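Enoyl-CoA hydratase subunit II (Geobacillus kaustophilus, PDB 2EJ5) probably catalyses the hydration of enoyl-CoA thioesters as a crotonase-like enzyme, perhaps in the breakdown of phenylacetic acid. Local coordinates at residues M1-V9 and W15-Q23; S122-H133 and L158-A167. One frame throughout, in Å; residues are numbered along the deposited sequence.

Contact 1 of 2, residues M1-V9 and W15-Q23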
loop_
_atom_site.group_PDB
_atom_site.type_symbol
_atom_site.label_atom_id
_atom_site.label_comp_id
_atom_site.label_asym_id
_atom_site.label_seq_id
_atom_site.Cartn_x
_atom_site.Cartn_y
_atom_site.Cartn_z
ATOM N N MET A 1 4.229 42.158 -5.001
ATOM C CA MET A 1 4.060 40.757 -5.495
ATOM C C MET A 1 4.330 39.766 -4.345
ATOM O O MET A 1 4.474 40.184 -3.195
ATOM C CB MET A 1 5.008 40.489 -6.696
ATOM C CG MET A 1 4.734 41.338 -7.965
ATOM S SD MET A 1 2.985 41.380 -8.484
ATOM C CE MET A 1 2.984 42.819 -9.573
ATOM N N TYR A 2 4.388 38.465 -4.655
ATOM C CA TYR A 2 4.948 37.479 -3.727
ATOM C C TYR A 2 6.452 37.712 -3.681
ATOM O O TYR A 2 7.035 38.120 -4.679
ATOM C CB TYR A 2 4.677 36.038 -4.221
ATOM C CG TYR A 2 3.222 35.564 -4.160
ATOM C CD1 TYR A 2 2.539 35.470 -2.940
ATOM C CD2 TYR A 2 2.556 35.175 -5.307
ATOM C CE1 TYR A 2 1.214 35.029 -2.882
ATOM C CE2 TYR A 2 1.239 34.714 -5.261
ATOM C CZ TYR A 2 0.582 34.648 -4.050
ATOM O OH TYR A 2 -0.705 34.197 -4.013
ATOM N N GLU A 3 7.088 37.432 -2.546
ATOM C CA GLU A 3 8.530 37.701 -2.386
ATOM C C GLU A 3 9.425 36.477 -2.296
ATOM O O GLU A 3 10.615 36.560 -2.617
ATOM C CB GLU A 3 8.759 38.556 -1.150
ATOM C CG GLU A 3 7.701 39.601 -0.976
ATOM C CD GLU A 3 7.933 40.470 0.222
ATOM O OE1 GLU A 3 7.443 41.613 0.181
ATOM O OE2 GLU A 3 8.596 40.006 1.192
ATOM N N THR A 4 8.876 35.352 -1.823
ATOM C CA THR A 4 9.685 34.138 -1.674
ATOM C C THR A 4 9.333 33.090 -2.736
ATOM O O THR A 4 10.037 32.104 -2.880
ATOM C CB THR A 4 9.521 33.494 -0.292
ATOM O OG1 THR A 4 8.164 33.055 -0.144
ATOM C CG2 THR A 4 9.884 34.496 0.825
ATOM N N ILE A 5 8.231 33.313 -3.436
ATOM C CA ILE A 5 7.841 32.475 -4.563
ATOM C C ILE A 5 7.455 33.352 -5.745
ATOM O O ILE A 5 7.248 34.584 -5.606
ATOM C CB ILE A 5 6.636 31.549 -4.212
ATOM C CG1 ILE A 5 5.335 32.352 -4.179
ATOM C CG2 ILE A 5 6.898 30.771 -2.879
ATOM C CD1 ILE A 5 4.096 31.513 -4.190
ATOM N N ARG A 6 7.343 32.696 -6.892
ATOM C CA ARG A 6 6.861 33.276 -8.133
ATOM C C ARG A 6 5.619 32.478 -8.502
ATOM O O ARG A 6 5.608 31.234 -8.430
ATOM C CB ARG A 6 7.959 33.192 -9.212
ATOM C CG ARG A 6 7.797 34.113 -10.419
ATOM C CD ARG A 6 9.169 34.272 -11.150
ATOM N NE ARG A 6 9.602 33.037 -11.804
ATOM C CZ ARG A 6 10.855 32.579 -11.828
ATOM N NH1 ARG A 6 11.837 33.232 -11.208
ATOM N NH2 ARG A 6 11.117 31.434 -12.454
ATOM N N TYR A 7 4.555 33.205 -8.834
ATOM C CA TYR A 7 3.313 32.617 -9.259
ATOM C C TYR A 7 2.964 33.249 -10.586
ATOM O O TYR A 7 2.792 34.462 -10.670
ATOM C CB TYR A 7 2.215 32.866 -8.220
ATOM C CG TYR A 7 0.874 32.277 -8.576
ATOM C CD1 TYR A 7 0.599 30.907 -8.380
ATOM C CD2 TYR A 7 -0.129 33.075 -9.101
ATOM C CE1 TYR A 7 -0.643 30.374 -8.713
ATOM C CE2 TYR A 7 -1.352 32.545 -9.450
ATOM C CZ TYR A 7 -1.615 31.193 -9.243
ATOM O OH TYR A 7 -2.863 30.701 -9.568
ATOM N N GLU A 8 2.889 32.421 -11.622
ATOM C CA GLU A 8 2.659 32.892 -12.979
ATOM C C GLU A 8 1.768 31.874 -13.684
ATOM O O GLU A 8 2.093 30.690 -13.723
ATOM C CB GLU A 8 4.012 33.002 -13.684
ATOM C CG GLU A 8 4.024 33.852 -14.942
ATOM C CD GLU A 8 5.422 33.988 -15.539
ATOM O OE1 GLU A 8 6.439 33.972 -14.783
ATOM O OE2 GLU A 8 5.501 34.110 -16.785
ATOM N N VAL A 9 0.623 32.316 -14.181
ATOM C CA VAL A 9 -0.198 31.479 -15.034
ATOM C C VAL A 9 0.287 31.645 -16.499
ATOM O O VAL A 9 0.368 32.766 -17.022
ATOM C CB VAL A 9 -1.720 31.781 -14.872
ATOM C CG1 VAL A 9 -2.586 30.903 -15.788
ATOM C CG2 VAL A 9 -2.166 31.596 -13.417
ATOM N N TRP A 15 2.287 28.157 -12.647
ATOM C CA TRP A 15 3.653 27.817 -12.347
ATOM C C TRP A 15 3.953 28.443 -10.979
ATOM O O TRP A 15 3.977 29.683 -10.820
ATOM C CB TRP A 15 4.577 28.330 -13.447
ATOM C CG TRP A 15 4.335 27.632 -14.769
ATOM C CD1 TRP A 15 3.364 27.933 -15.724
ATOM C CD2 TRP A 15 5.043 26.494 -15.265
ATOM N NE1 TRP A 15 3.447 27.047 -16.772
ATOM C CE2 TRP A 15 4.471 26.158 -16.524
ATOM C CE3 TRP A 15 6.107 25.718 -14.770
ATOM C CZ2 TRP A 15 4.933 25.080 -17.287
ATOM C CZ3 TRP A 15 6.566 24.653 -15.520
ATOM C CH2 TRP A 15 5.980 24.344 -16.781
ATOM N N LEU A 16 4.101 27.591 -9.976
ATOM C CA LEU A 16 4.417 28.035 -8.618
ATOM C C LEU A 16 5.881 27.718 -8.389
ATOM O O LEU A 16 6.304 26.557 -8.212
ATOM C CB LEU A 16 3.436 27.380 -7.606
ATOM C CG LEU A 16 3.298 28.029 -6.209
ATOM C CD1 LEU A 16 2.150 27.439 -5.389
ATOM C CD2 LEU A 16 4.613 28.022 -5.428
ATOM N N THR A 17 6.723 28.748 -8.475
ATOM C CA THR A 17 8.143 28.518 -8.346
ATOM C C THR A 17 8.600 28.965 -6.944
ATOM O O THR A 17 8.433 30.137 -6.563
ATOM C CB THR A 17 8.914 29.243 -9.456
ATOM O OG1 THR A 17 8.522 28.706 -10.731
ATOM C CG2 THR A 17 10.381 29.097 -9.288
ATOM N N LEU A 18 9.156 28.026 -6.181
ATOM C CA LEU A 18 9.754 28.337 -4.885
ATOM C C LEU A 18 11.035 29.129 -5.118
ATOM O O LEU A 18 11.895 28.684 -5.874
ATOM C CB LEU A 18 10.102 27.050 -4.134
ATOM C CG LEU A 18 8.980 25.999 -4.028
ATOM C CD1 LEU A 18 9.469 24.810 -3.184
ATOM C CD2 LEU A 18 7.672 26.606 -3.462
ATOM N N ASN A 19 11.186 30.274 -4.444
ATOM C CA ASN A 19 12.143 31.294 -4.914
ATOM C C ASN A 19 13.051 31.922 -3.823
ATOM O O ASN A 19 13.001 33.118 -3.569
ATOM C CB ASN A 19 11.356 32.356 -5.697
ATOM C CG ASN A 19 12.208 33.142 -6.686
ATOM O OD1 ASN A 19 13.315 32.741 -7.026
ATOM N ND2 ASN A 19 11.660 34.263 -7.180
ATOM N N ARG A 20 13.873 31.090 -3.179
ATOM C CA ARG A 20 14.940 31.537 -2.281
ATOM C C ARG A 20 16.151 30.748 -2.719
ATOM O O ARG A 20 16.706 29.967 -1.960
ATOM C CB ARG A 20 14.593 31.299 -0.798
ATOM C CG ARG A 20 13.441 32.193 -0.305
ATOM C CD ARG A 20 13.117 32.016 1.182
ATOM N NE ARG A 20 14.145 32.553 2.081
ATOM C CZ ARG A 20 14.927 31.814 2.860
ATOM N NH1 ARG A 20 14.803 30.487 2.862
ATOM N NH2 ARG A 20 15.852 32.391 3.639
ATOM N N PRO A 21 16.563 30.948 -3.974
ATOM C CA PRO A 21 17.609 30.113 -4.535
ATOM C C PRO A 21 18.903 30.109 -3.724
ATOM O O PRO A 21 19.558 29.080 -3.661
ATOM C CB PRO A 21 17.801 30.672 -5.968
ATOM C CG PRO A 21 17.227 32.046 -5.927
ATOM C CD PRO A 21 16.090 31.962 -4.935
ATOM N N ASP A 22 19.286 31.223 -3.095
ATOM C CA ASP A 22 20.537 31.213 -2.305
ATOM C C ASP A 22 20.481 30.271 -1.086
ATOM O O ASP A 22 21.516 29.790 -0.598
ATOM C CB ASP A 22 20.940 32.620 -1.851
ATOM C CG ASP A 22 20.839 33.661 -2.964
ATOM O OD1 ASP A 22 20.882 33.287 -4.157
ATOM O OD2 ASP A 22 20.714 34.863 -2.626
ATOM N N GLN A 23 19.275 30.010 -0.595
ATOM C CA GLN A 23 19.103 29.094 0.531
ATOM C C GLN A 23 18.428 27.781 0.082
ATOM O O GLN A 23 17.791 27.103 0.891
ATOM C CB GLN A 23 18.288 29.780 1.623
ATOM C CG GLN A 23 18.854 31.157 2.097
ATOM C CD GLN A 23 18.452 32.321 1.200
ATOM O OE1 GLN A 23 17.373 32.327 0.587
ATOM N NE2 GLN A 23 19.317 33.327 1.126
HETATM O O HOH W 1 13.155 35.562 -3.222
HETATM O O HOH W 2 10.246 28.393 -12.761
#
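I5 to E8 pair with W15 to L18 as the antiparallel arms of the N-terminal beta hairpin, at the edge of the six-stranded mixed sheet, their axes approaching to 4.6 Å. R6 with T17 and E8 with W15 are the hydrogen-bonded pairs, each making two backbone bonds; T17 N to R6 O measures 2.7 Å. N19 N still reaches T4 O, but weakly, 129° at the hydrogen, and a water ties E3 O to N19 O.

On one face, I5 CD1 meets L16 CD2 at 3.7 Å, crossing at a slant, and the same methyl lies over the outer part of the Y2 ring. On the other face, R6 starts out anti to its N (chi1 -162°) and bends at chi3, which brings T17 CG2 under a face of the guanidinium, 4.0 Å from NH2. A water holds T17 OG1 at 2.7 Å and R6 NH2 more weakly. E8 O sits in the plane of the W15 ring at its edge, 3.6 Å from CD1. T4 and R20 run side by side, T4 CG2 to R20 CD 4.1 Å; their polar ends turn to other partners, T4 OG1 to E34 and R20 NH1 to D65 and A26 O.

Helix 29-44 packs against L18 and against Y2 and T4 of the lead-in, while strand 50-55 continues the sheet beside L16 and L18, with W15 touching V52 and T17 touching T54.

Contact 2 of 2, residues S122-H133 and L158-A167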
loop_
_atom_site.group_PDB
_atom_site.type_symbol
_atom_site.label_atom_id
_atom_site.label_comp_id
_atom_site.label_asym_id
_atom_site.label_seq_id
_atom_site.Cartn_x
_atom_site.Cartn_y
_atom_site.Cartn_z
ATOM N N SER A 122 14.160 15.564 -12.546
ATOM C CA SER A 122 15.275 15.785 -13.449
ATOM C C SER A 122 16.322 14.724 -13.170
ATOM O O SER A 122 16.358 14.159 -12.067
ATOM C CB SER A 122 15.848 17.172 -13.222
ATOM O OG SER A 122 17.198 17.152 -13.600
ATOM N N GLU A 123 17.208 14.440 -14.132
ATOM C CA GLU A 123 18.186 13.381 -13.874
ATOM C C GLU A 123 19.140 13.704 -12.717
ATOM O O GLU A 123 19.780 12.806 -12.181
ATOM C CB GLU A 123 18.957 12.960 -15.136
ATOM C CG GLU A 123 19.904 13.972 -15.698
ATOM C CD GLU A 123 20.569 13.487 -17.025
ATOM O OE1 GLU A 123 21.137 12.351 -17.050
ATOM O OE2 GLU A 123 20.526 14.250 -18.025
ATOM N N LYS A 124 19.212 14.977 -12.323
ATOM C CA LYS A 124 20.102 15.398 -11.244
ATOM C C LYS A 124 19.371 15.618 -9.897
ATOM O O LYS A 124 19.992 16.019 -8.923
ATOM C CB LYS A 124 20.867 16.660 -11.644
ATOM C CG LYS A 124 20.065 17.946 -11.604
ATOM C CD LYS A 124 20.986 19.182 -11.748
ATOM C CE LYS A 124 20.192 20.463 -11.995
ATOM N NZ LYS A 124 19.533 20.975 -10.733
ATOM N N ALA A 125 18.062 15.371 -9.860
ATOM C CA ALA A 125 17.285 15.507 -8.615
ATOM C C ALA A 125 17.639 14.362 -7.658
ATOM O O ALA A 125 18.235 13.383 -8.072
ATOM C CB ALA A 125 15.795 15.495 -8.929
ATOM N N SER A 126 17.234 14.475 -6.386
ATOM C CA SER A 126 17.470 13.444 -5.376
ATOM C C SER A 126 16.538 13.726 -4.213
ATOM O O SER A 126 16.081 14.849 -4.039
ATOM C CB SER A 126 18.907 13.477 -4.887
ATOM O OG SER A 126 19.169 14.764 -4.381
ATOM N N PHE A 127 16.210 12.688 -3.455
ATOM C CA PHE A 127 15.349 12.850 -2.310
ATOM C C PHE A 127 16.199 12.531 -1.102
ATOM O O PHE A 127 16.859 11.492 -1.056
ATOM C CB PHE A 127 14.118 11.915 -2.388
ATOM C CG PHE A 127 13.036 12.370 -3.329
ATOM C CD1 PHE A 127 12.542 13.678 -3.290
ATOM C CD2 PHE A 127 12.448 11.454 -4.213
ATOM C CE1 PHE A 127 11.503 14.067 -4.136
ATOM C CE2 PHE A 127 11.429 11.813 -5.066
ATOM C CZ PHE A 127 10.917 13.119 -5.024
ATOM N N ALA A 128 16.178 13.428 -0.124
ATOM C CA ALA A 128 16.963 13.239 1.079
ATOM C C ALA A 128 16.051 13.258 2.321
ATOM O O ALA A 128 15.618 14.315 2.742
ATOM C CB ALA A 128 18.070 14.345 1.156
ATOM N N PRO A 129 15.752 12.074 2.912
ATOM C CA PRO A 129 14.894 12.092 4.107
ATOM C C PRO A 129 15.785 12.387 5.305
ATOM O O PRO A 129 16.130 11.482 6.080
ATOM C CB PRO A 129 14.323 10.670 4.171
ATOM C CG PRO A 129 15.184 9.809 3.287
ATOM C CD PRO A 129 16.161 10.708 2.544
ATOM N N ALA A 130 16.162 13.645 5.431
ATOM C CA ALA A 130 17.333 14.025 6.217
ATOM C C ALA A 130 17.028 14.297 7.691
ATOM O O ALA A 130 17.965 14.410 8.504
ATOM C CB ALA A 130 17.996 15.246 5.596
ATOM N N PHE A 131 15.742 14.390 8.029
ATOM C CA PHE A 131 15.287 14.699 9.408
ATOM C C PHE A 131 16.076 13.935 10.501
ATOM O O PHE A 131 16.612 14.541 11.462
ATOM C CB PHE A 131 13.787 14.373 9.534
ATOM C CG PHE A 131 12.920 14.932 8.440
ATOM C CD1 PHE A 131 12.340 16.189 8.570
ATOM C CD2 PHE A 131 12.631 14.144 7.303
ATOM C CE1 PHE A 131 11.467 16.693 7.596
ATOM C CE2 PHE A 131 11.790 14.628 6.307
ATOM C CZ PHE A 131 11.191 15.918 6.456
ATOM N N ILE A 132 16.194 12.622 10.334
ATOM C CA ILE A 132 16.820 11.755 11.344
ATOM C C ILE A 132 18.265 12.162 11.717
ATOM O O ILE A 132 18.691 12.010 12.887
ATOM C CB ILE A 132 16.755 10.243 10.971
ATOM C CG1 ILE A 132 17.091 9.364 12.198
ATOM C CG2 ILE A 132 17.665 9.891 9.738
ATOM C CD1 ILE A 132 16.000 9.395 13.282
ATOM N N HIS A 133 19.001 12.710 10.752
ATOM C CA HIS A 133 20.391 13.103 11.021
ATOM C C HIS A 133 20.531 14.323 11.936
ATOM O O HIS A 133 21.609 14.575 12.449
ATOM C CB HIS A 133 21.158 13.282 9.709
ATOM C CG HIS A 133 20.992 12.123 8.778
ATOM N ND1 HIS A 133 21.318 10.832 9.135
ATOM C CD2 HIS A 133 20.531 12.058 7.507
ATOM C CE1 HIS A 133 21.076 10.019 8.121
ATOM N NE2 HIS A 133 20.597 10.737 7.120
ATOM N N LEU A 158 13.478 4.535 4.892
ATOM C CA LEU A 158 13.744 5.900 4.495
ATOM C C LEU A 158 13.786 6.845 5.671
ATOM O O LEU A 158 14.767 7.558 5.820
ATOM C CB LEU A 158 12.701 6.359 3.485
ATOM C CG LEU A 158 12.893 5.718 2.094
ATOM C CD1 LEU A 158 11.780 6.249 1.228
ATOM C CD2 LEU A 158 14.228 6.085 1.486
ATOM N N ALA A 159 12.744 6.831 6.517
ATOM C CA ALA A 159 12.689 7.681 7.696
ATOM C C ALA A 159 13.785 7.398 8.709
ATOM O O ALA A 159 14.230 8.324 9.387
ATOM C CB ALA A 159 11.315 7.573 8.406
ATOM N N VAL A 160 14.178 6.134 8.862
ATOM C CA VAL A 160 15.039 5.755 9.981
ATOM C C VAL A 160 16.489 5.805 9.581
ATOM O O VAL A 160 17.320 6.383 10.299
ATOM C CB VAL A 160 14.642 4.373 10.640
ATOM C CG1 VAL A 160 15.742 3.818 11.584
ATOM C CG2 VAL A 160 13.318 4.505 11.360
ATOM N N LEU A 161 16.805 5.224 8.436
ATOM C CA LEU A 161 18.194 5.200 7.991
ATOM C C LEU A 161 18.580 6.519 7.347
ATOM O O LEU A 161 19.757 6.901 7.359
ATOM C CB LEU A 161 18.423 4.009 7.074
ATOM C CG LEU A 161 18.239 2.670 7.815
ATOM C CD1 LEU A 161 18.377 1.498 6.843
ATOM C CD2 LEU A 161 19.197 2.509 9.038
ATOM N N GLY A 162 17.581 7.259 6.847
ATOM C CA GLY A 162 17.828 8.605 6.314
ATOM C C GLY A 162 18.730 8.677 5.081
ATOM O O GLY A 162 19.342 9.706 4.839
ATOM N N GLU A 163 18.822 7.611 4.296
ATOM C CA GLU A 163 19.774 7.603 3.199
ATOM C C GLU A 163 19.189 8.271 1.961
ATOM O O GLU A 163 18.072 7.960 1.534
ATOM C CB GLU A 163 20.242 6.197 2.846
ATOM C CG GLU A 163 20.738 5.411 4.017
ATOM C CD GLU A 163 21.687 4.331 3.593
ATOM O OE1 GLU A 163 21.323 3.137 3.704
ATOM O OE2 GLU A 163 22.805 4.686 3.124
ATOM N N LYS A 164 19.968 9.183 1.393
ATOM C CA LYS A 164 19.603 9.915 0.183
ATOM C C LYS A 164 19.378 8.960 -1.015
ATOM O O LYS A 164 20.098 7.995 -1.183
ATOM C CB LYS A 164 20.683 10.959 -0.133
ATOM C CG LYS A 164 20.466 11.717 -1.437
ATOM C CD LYS A 164 21.730 12.504 -1.820
ATOM C CE LYS A 164 21.643 13.970 -1.384
ATOM N NZ LYS A 164 22.590 14.877 -2.155
ATOM N N VAL A 165 18.369 9.242 -1.831
ATOM C CA VAL A 165 18.118 8.423 -3.018
ATOM C C VAL A 165 18.289 9.230 -4.294
ATOM O O VAL A 165 17.871 10.375 -4.369
ATOM C CB VAL A 165 16.735 7.705 -3.010
ATOM C CG1 VAL A 165 16.693 6.612 -1.927
ATOM C CG2 VAL A 165 15.620 8.661 -2.786
ATOM N N THR A 166 18.889 8.605 -5.301
ATOM C CA THR A 166 19.052 9.245 -6.601
ATOM C C THR A 166 17.716 9.251 -7.368
ATOM O O THR A 166 16.737 8.625 -6.921
ATOM C CB THR A 166 20.103 8.520 -7.411
ATOM O OG1 THR A 166 19.657 7.183 -7.634
ATOM C CG2 THR A 166 21.456 8.491 -6.622
ATOM N N ALA A 167 17.654 10.008 -8.466
ATOM C CA ALA A 167 16.445 10.057 -9.313
ATOM C C ALA A 167 16.071 8.644 -9.757
ATOM O O ALA A 167 14.912 8.254 -9.671
ATOM C CB ALA A 167 16.661 10.975 -10.547
HETATM O O HOH W 3 20.073 11.662 -9.576
HETATM O O HOH W 4 14.601 11.084 8.386
#
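F127 and V165 form a backbone pair, antiparallel and hydrogen-bonded, with F127 N to V165 O at 3.0 Å and V165 N to F127 O at 2.8 Å. A side chain adds a further bond: H133 NE2 donates to G162 O at 2.8 Å. It is fairly straight at the hydrogen (163°) and leaves in the imidazole plane, yet arrives from above the carbonyl plane, 42° out of it. I132 CG2 sits over the centre of that ring. G162, with positive phi and no side chain, lets I132 CG2 and H133 NE2 come close.

Two waters add bridges, one joining E123 O, A125 O and A167 N, the other P129 O, I132 N and A159 O.

Among carbon contacts, V165 CG2 (chi1 -69°, which sets this methyl between N and C) meets F127 CB at 3.6 Å and lies at the edge of the phenyl ring. The P129 ring lies against two carbonyls, with CG 3.4 Å from L158 O and CD 3.5 Å from E163 O; CG also meets L158 CD2 at 4.2 Å. Cutting it back to an alanine here would probably leave a gap beside both carbonyls and L158 CD2 without its ring contact. I132 CB rests 3.5 Å from A159 O.

The carbonyls at and just past the end of helix 152-161 are thus met by an imidazole N-H, a water and aliphatic carbons, with no salt bridge between the two segments.

Contact 1 closes before contact 2 opens along the chain; their centres lie 24 Å apart and their nearest atoms about 11 Å. The main sheet relates them: contact 1 makes its first two strands, and S122 of contact 2 ends strand 118-122, three strands further across. Contact 2 also reaches another chain: I132 meets A203, and A159 meets I207, both of the second subunit. In crotonase relatives the oxyanion hole takes one peptide N-H from the loop after the strand equivalent to 50-55 and one from the start of the helix equivalent to 108-115. Each contact probably borders one side of that site, contact 1 through R20 to D65, contact 2 through A128, bonded to G107.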